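Local coordinates for protein actinorhodin polyketide putative beta-ketoacyl synthase 2 (PDB 1TQY) that serves as the chain length factor of actinorhodin biosynthesis, a member of the beta-ketoacyl synthase family that probably works with its ketosynthase partner in building the polyketide, at residues V18-G23 with G346-V351; S31-G36 with K335-R340. One frame throughout, in Å; residues are numbered along the deposited sequence.

Contact 1: V18-G23 with G346-V351; sequences VVAPNG and GPLDVV. With NA (sodium ion), chain K.
Leu348 and Val351, one helical turn apart, face Val18 and Ala20 across a buried, wholly apolar contact. Leu348 reaches the strand by its end. From CB, which leaves the helix at a slant to the strand, the chain runs to CG, placed anti to the backbone N (chi1 -167°); there it forks, and each methyl finds a different strand residue. CD1 rests on the root of the valine, 4.0 Å from Val18 CB, with Val18 CG1 equally near. CD2 goes the other way along the strand, to 4.0 Å from Ala20 CB. The side chains of Val18 and Leu348 meet at about a right angle, and Tyr29 of helix 26-34 touches both. In the thiolase fold of this family two similar halves are layered alpha-beta-alpha-beta-alpha, and helix 345-359 belongs to the inner helical layer: on another side Val350 packs on Leu173 and Leu176 of helix 171-185. Strand 18-20 and helix 346-351 run at 114° to each other, their axes 9.9 Å apart at closest approach. Val18 CG1, anti to its own carbonyl carbon, sits between the two helix residues: it also comes 3.7 Å from Val351 CG1; Val351 also leans on Ala240 and Leu242 of the neighbouring strand 238-246. A type I turn from Ala20 to Gly23 closes a tight hairpin between strands 11-20 and 23-24, with Gly23 N bonded to Ala20 O. Within this turn the carbonyl oxygen of Pro21 binds the sodium ion at 2.3 Å, alongside waters and Gln58 O.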
loop_
_atom_site.group_PDB
_atom_site.type_symbol
_atom_site.label_atom_id
_atom_site.label_comp_id
_atom_site.label_asym_id
_atom_site.label_seq_id
_atom_site.Cartn_x
_atom_site.Cartn_y
_atom_site.Cartn_z
ATOM N N VAL B 18 -7.031 -18.646 -8.867
ATOM C CA VAL B 18 -6.456 -19.062 -7.600
ATOM C C VAL B 18 -5.162 -19.847 -7.684
ATOM O O VAL B 18 -4.990 -20.728 -8.526
ATOM C CB VAL B 18 -7.469 -19.871 -6.745
ATOM C CG1 VAL B 18 -8.852 -19.229 -6.816
ATOM C CG2 VAL B 18 -7.507 -21.300 -7.178
ATOM N N VAL B 19 -4.233 -19.480 -6.811
ATOM C CA VAL B 19 -2.948 -20.146 -6.707
ATOM C C VAL B 19 -2.807 -20.490 -5.223
ATOM O O VAL B 19 -2.456 -19.639 -4.398
ATOM C CB VAL B 19 -1.798 -19.217 -7.204
ATOM C CG1 VAL B 19 -1.933 -18.996 -8.714
ATOM C CG2 VAL B 19 -1.842 -17.868 -6.497
ATOM N N ALA B 20 -3.105 -21.741 -4.886
ATOM C CA ALA B 20 -3.059 -22.190 -3.493
ATOM C C ALA B 20 -2.231 -23.439 -3.219
ATOM O O ALA B 20 -2.052 -24.283 -4.096
ATOM C CB ALA B 20 -4.483 -22.402 -2.989
ATOM N N PRO B 21 -1.731 -23.576 -1.979
ATOM C CA PRO B 21 -0.918 -24.735 -1.595
ATOM C C PRO B 21 -1.612 -26.076 -1.835
ATOM O O PRO B 21 -0.945 -27.098 -1.958
ATOM C CB PRO B 21 -0.631 -24.485 -0.113
ATOM C CG PRO B 21 -0.607 -22.983 -0.028
ATOM C CD PRO B 21 -1.811 -22.609 -0.869
ATOM N N ASN B 22 -2.940 -26.080 -1.902
ATOM C CA ASN B 22 -3.656 -27.330 -2.147
ATOM C C ASN B 22 -4.328 -27.353 -3.520
ATOM O O ASN B 22 -5.213 -28.166 -3.771
ATOM C CB ASN B 22 -4.685 -27.595 -1.031
ATOM C CG ASN B 22 -5.718 -26.498 -0.913
ATOM O OD1 ASN B 22 -5.494 -25.369 -1.363
ATOM N ND2 ASN B 22 -6.845 -26.809 -0.277
ATOM N N GLY B 23 -3.905 -26.454 -4.408
ATOM C CA GLY B 23 -4.493 -26.435 -5.737
ATOM C C GLY B 23 -4.128 -25.265 -6.641
ATOM O O GLY B 23 -4.478 -24.114 -6.356
ATOM N N GLY B 346 -7.523 -12.971 2.332
ATOM C CA GLY B 346 -8.844 -12.391 2.172
ATOM C C GLY B 346 -9.397 -12.743 0.798
ATOM O O GLY B 346 -10.513 -13.274 0.662
ATOM N N PRO B 347 -8.628 -12.448 -0.254
ATOM C CA PRO B 347 -9.048 -12.742 -1.625
ATOM C C PRO B 347 -9.458 -14.201 -1.828
ATOM O O PRO B 347 -10.475 -14.481 -2.461
ATOM C CB PRO B 347 -7.820 -12.348 -2.437
ATOM C CG PRO B 347 -7.353 -11.122 -1.696
ATOM C CD PRO B 347 -7.426 -11.595 -0.245
ATOM N N LEU B 348 -8.672 -15.127 -1.278
ATOM C CA LEU B 348 -8.971 -16.550 -1.423
ATOM C C LEU B 348 -10.240 -16.934 -0.655
ATOM O O LEU B 348 -11.027 -17.777 -1.103
ATOM C CB LEU B 348 -7.785 -17.406 -0.958
ATOM C CG LEU B 348 -7.881 -18.881 -1.368
ATOM C CD1 LEU B 348 -8.084 -18.966 -2.872
ATOM C CD2 LEU B 348 -6.617 -19.633 -0.962
ATOM N N ASP B 349 -10.434 -16.316 0.506
ATOM C CA ASP B 349 -11.626 -16.560 1.315
ATOM C C ASP B 349 -12.852 -16.109 0.516
ATOM O O ASP B 349 -13.875 -16.796 0.485
ATOM C CB ASP B 349 -11.530 -15.785 2.637
ATOM C CG ASP B 349 -10.841 -16.587 3.745
ATOM O OD1 ASP B 349 -10.168 -17.608 3.452
ATOM O OD2 ASP B 349 -10.964 -16.185 4.925
ATOM N N VAL B 350 -12.733 -14.954 -0.135
ATOM C CA VAL B 350 -13.814 -14.426 -0.957
ATOM C C VAL B 350 -14.158 -15.404 -2.083
ATOM O O VAL B 350 -15.329 -15.673 -2.350
ATOM C CB VAL B 350 -13.433 -13.058 -1.561
ATOM C CG1 VAL B 350 -14.442 -12.658 -2.640
ATOM C CG2 VAL B 350 -13.411 -11.998 -0.446
ATOM N N VAL B 351 -13.133 -15.931 -2.746
ATOM C CA VAL B 351 -13.344 -16.888 -3.824
ATOM C C VAL B 351 -14.035 -18.131 -3.281
ATOM O O VAL B 351 -14.975 -18.654 -3.881
ATOM C CB VAL B 351 -12.006 -17.319 -4.471
ATOM C CG1 VAL B 351 -12.240 -18.482 -5.436
ATOM C CG2 VAL B 351 -11.386 -16.154 -5.214
HETATM NA NA NA K . 1.124 -27.900 -1.545
HETATM O O HOH W 1 0.241 -30.051 -1.307
HETATM O O HOH W 2 3.350 -28.828 0.216
HETATM O O HOH W 3 1.288 -27.914 -3.463
#

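Contact 2: S31-G36 with K335-R340; sequences SAVLDG and KTTTGR
The C-terminal end of helix 26-34, finished by a Schellman motif, meets the loop between strand 330-332 and helix 345-359 in the C-terminal half of the thiolase fold, with Val33 and Gly36 on one side and Thr337 on the other. In condensing ketosynthases this loop carries a conserved lysine and an active-site histidine; the sequence from Lys335 to Arg340 follows that pattern, but the place of the histidine is probably taken by Arg340. The contact is small and made without a cross-segment hydrogen bond. Val33 CG2, anti to its own carbonyl carbon, lies 4.1 Å from Thr337 OG1, and the two side chains cross at about a right angle. The threonine hydroxyl has its polar partner in its own loop: with chi1 at 60°, OG1 sits between the backbone N and the carbonyl carbon and is hydrogen-bonded to Pro334 O. The methyl CG2 of Thr337 is directed instead to the helix end, where Gly36 O lies 4.3 Å away, a loose van der Waals approach. Gly36 has a positive phi (73°), which favours glycine, and turns the chain out of the helix while its N bonds back to Val33 O at 3.2 Å. Backbone bonding between Thr337 and Gly39 extends the junction just past the helix. The loop keeps its own shape: in the 3-10 turn at 335-337, Lys335 O receives two amides, Thr338 N at 3.0 Å and Gly339 N at 2.7 Å. The hydroxyl of Thr338 donates to the carbonyl of the following residue: OG1 lies 2.9 Å from Gly339 O, in the carbonyl plane and on a lone pair, with a C=O...OG1 angle of 136°.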
loop_
_atom_site.group_PDB
_atom_site.type_symbol
_atom_site.label_atom_id
_atom_site.label_comp_id
_atom_site.label_asym_id
_atom_site.label_seq_id
_atom_site.Cartn_x
_atom_site.Cartn_y
_atom_site.Cartn_z
ATOM N N SER B 31 -11.770 -28.508 -5.298
ATOM C CA SER B 31 -11.870 -29.935 -5.087
ATOM C C SER B 31 -11.226 -30.339 -3.768
ATOM O O SER B 31 -11.782 -31.145 -3.024
ATOM C CB SER B 31 -11.203 -30.691 -6.229
ATOM O OG SER B 31 -11.030 -32.052 -5.863
ATOM N N ALA B 32 -10.059 -29.776 -3.477
ATOM C CA ALA B 32 -9.340 -30.093 -2.242
ATOM C C ALA B 32 -10.081 -29.574 -1.005
ATOM O O ALA B 32 -10.120 -30.235 0.034
ATOM C CB ALA B 32 -7.934 -29.506 -2.293
ATOM N N VAL B 33 -10.670 -28.390 -1.132
ATOM C CA VAL B 33 -11.411 -27.774 -0.042
ATOM C C VAL B 33 -12.625 -28.584 0.389
ATOM O O VAL B 33 -12.833 -28.816 1.577
ATOM C CB VAL B 33 -11.889 -26.380 -0.434
ATOM C CG1 VAL B 33 -12.807 -25.826 0.642
ATOM C CG2 VAL B 33 -10.698 -25.479 -0.637
ATOM N N LEU B 34 -13.431 -29.002 -0.577
ATOM C CA LEU B 34 -14.622 -29.773 -0.268
ATOM C C LEU B 34 -14.268 -31.147 0.270
ATOM O O LEU B 34 -15.040 -31.749 1.013
ATOM C CB LEU B 34 -15.507 -29.910 -1.509
ATOM C CG LEU B 34 -16.206 -28.638 -2.009
ATOM C CD1 LEU B 34 -17.092 -28.974 -3.193
ATOM C CD2 LEU B 34 -17.044 -28.024 -0.890
ATOM N N ASP B 35 -13.091 -31.635 -0.101
ATOM C CA ASP B 35 -12.636 -32.939 0.345
ATOM C C ASP B 35 -11.770 -32.867 1.596
ATOM O O ASP B 35 -11.305 -33.891 2.105
ATOM C CB ASP B 35 -11.852 -33.626 -0.769
ATOM C CG ASP B 35 -11.462 -35.036 -0.403
ATOM O OD1 ASP B 35 -12.334 -35.758 0.134
ATOM O OD2 ASP B 35 -10.298 -35.427 -0.648
ATOM N N GLY B 36 -11.545 -31.659 2.093
ATOM C CA GLY B 36 -10.726 -31.503 3.277
ATOM C C GLY B 36 -9.237 -31.710 3.070
ATOM O O GLY B 36 -8.503 -31.777 4.052
ATOM N N LYS B 335 -9.407 -21.885 5.189
ATOM C CA LYS B 335 -7.972 -21.640 5.129
ATOM C C LYS B 335 -7.168 -22.668 5.925
ATOM O O LYS B 335 -5.936 -22.679 5.870
ATOM C CB LYS B 335 -7.624 -20.217 5.584
ATOM C CG LYS B 335 -8.028 -19.861 7.006
ATOM C CD LYS B 335 -7.459 -18.491 7.405
ATOM C CE LYS B 335 -8.043 -17.356 6.551
ATOM N NZ LYS B 335 -9.515 -17.154 6.822
ATOM N N THR B 336 -7.854 -23.529 6.669
ATOM C CA THR B 336 -7.161 -24.571 7.412
ATOM C C THR B 336 -6.491 -25.507 6.401
ATOM O O THR B 336 -5.555 -26.234 6.738
ATOM C CB THR B 336 -8.137 -25.392 8.286
ATOM O OG1 THR B 336 -9.287 -25.757 7.510
ATOM C CG2 THR B 336 -8.586 -24.583 9.501
ATOM N N THR B 337 -6.970 -25.481 5.160
ATOM C CA THR B 337 -6.396 -26.323 4.120
ATOM C C THR B 337 -5.238 -25.661 3.382
ATOM O O THR B 337 -4.514 -26.329 2.646
ATOM C CB THR B 337 -7.444 -26.738 3.057
ATOM O OG1 THR B 337 -7.981 -25.565 2.429
ATOM C CG2 THR B 337 -8.559 -27.543 3.686
ATOM N N THR B 338 -5.053 -24.356 3.581
ATOM C CA THR B 338 -3.989 -23.625 2.885
ATOM C C THR B 338 -2.965 -22.918 3.764
ATOM O O THR B 338 -1.820 -22.724 3.353
ATOM C CB THR B 338 -4.566 -22.529 1.970
ATOM O OG1 THR B 338 -5.199 -21.525 2.777
ATOM C CG2 THR B 338 -5.586 -23.109 1.021
ATOM N N GLY B 339 -3.372 -22.535 4.967
ATOM C CA GLY B 339 -2.479 -21.800 5.835
ATOM C C GLY B 339 -2.865 -20.349 5.610
ATOM O O GLY B 339 -3.731 -20.071 4.772
ATOM N N ARG B 340 -2.255 -19.422 6.344
ATOM C CA ARG B 340 -2.571 -18.003 6.188
ATOM C C ARG B 340 -1.701 -17.435 5.069
ATOM O O ARG B 340 -0.470 -17.485 5.143
ATOM C CB ARG B 340 -2.312 -17.246 7.499
ATOM C CG ARG B 340 -3.245 -17.641 8.660
ATOM C CD ARG B 340 -3.098 -16.720 9.883
ATOM N NE ARG B 340 -3.622 -15.365 9.693
ATOM C CZ ARG B 340 -4.909 -15.031 9.753
ATOM N NH1 ARG B 340 -5.829 -15.955 9.995
ATOM N NH2 ARG B 340 -5.275 -13.766 9.595
#

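The two contacts have centres about 9 Å apart and are nested along the chain: 18-23 comes first, then 31-36, then 335-340, and 346-351 last, so contact 1 closes the outer loop and contact 2 the inner one. Each joins the beginning of the chain to the C-terminal half of the fold, contact 1 close to the chain centre and contact 2 farther out. They are tied by a salt bridge of 2.6 Å between Asp349 OD2 of helix 345-359 and Lys335 NZ of the preceding loop. Asn22 bridges them by packing against Ala32, Thr337 and Thr338. The sodium-binding turn, the end of helix 26-34 and the ketosynthase-like loop thus form one continuous region.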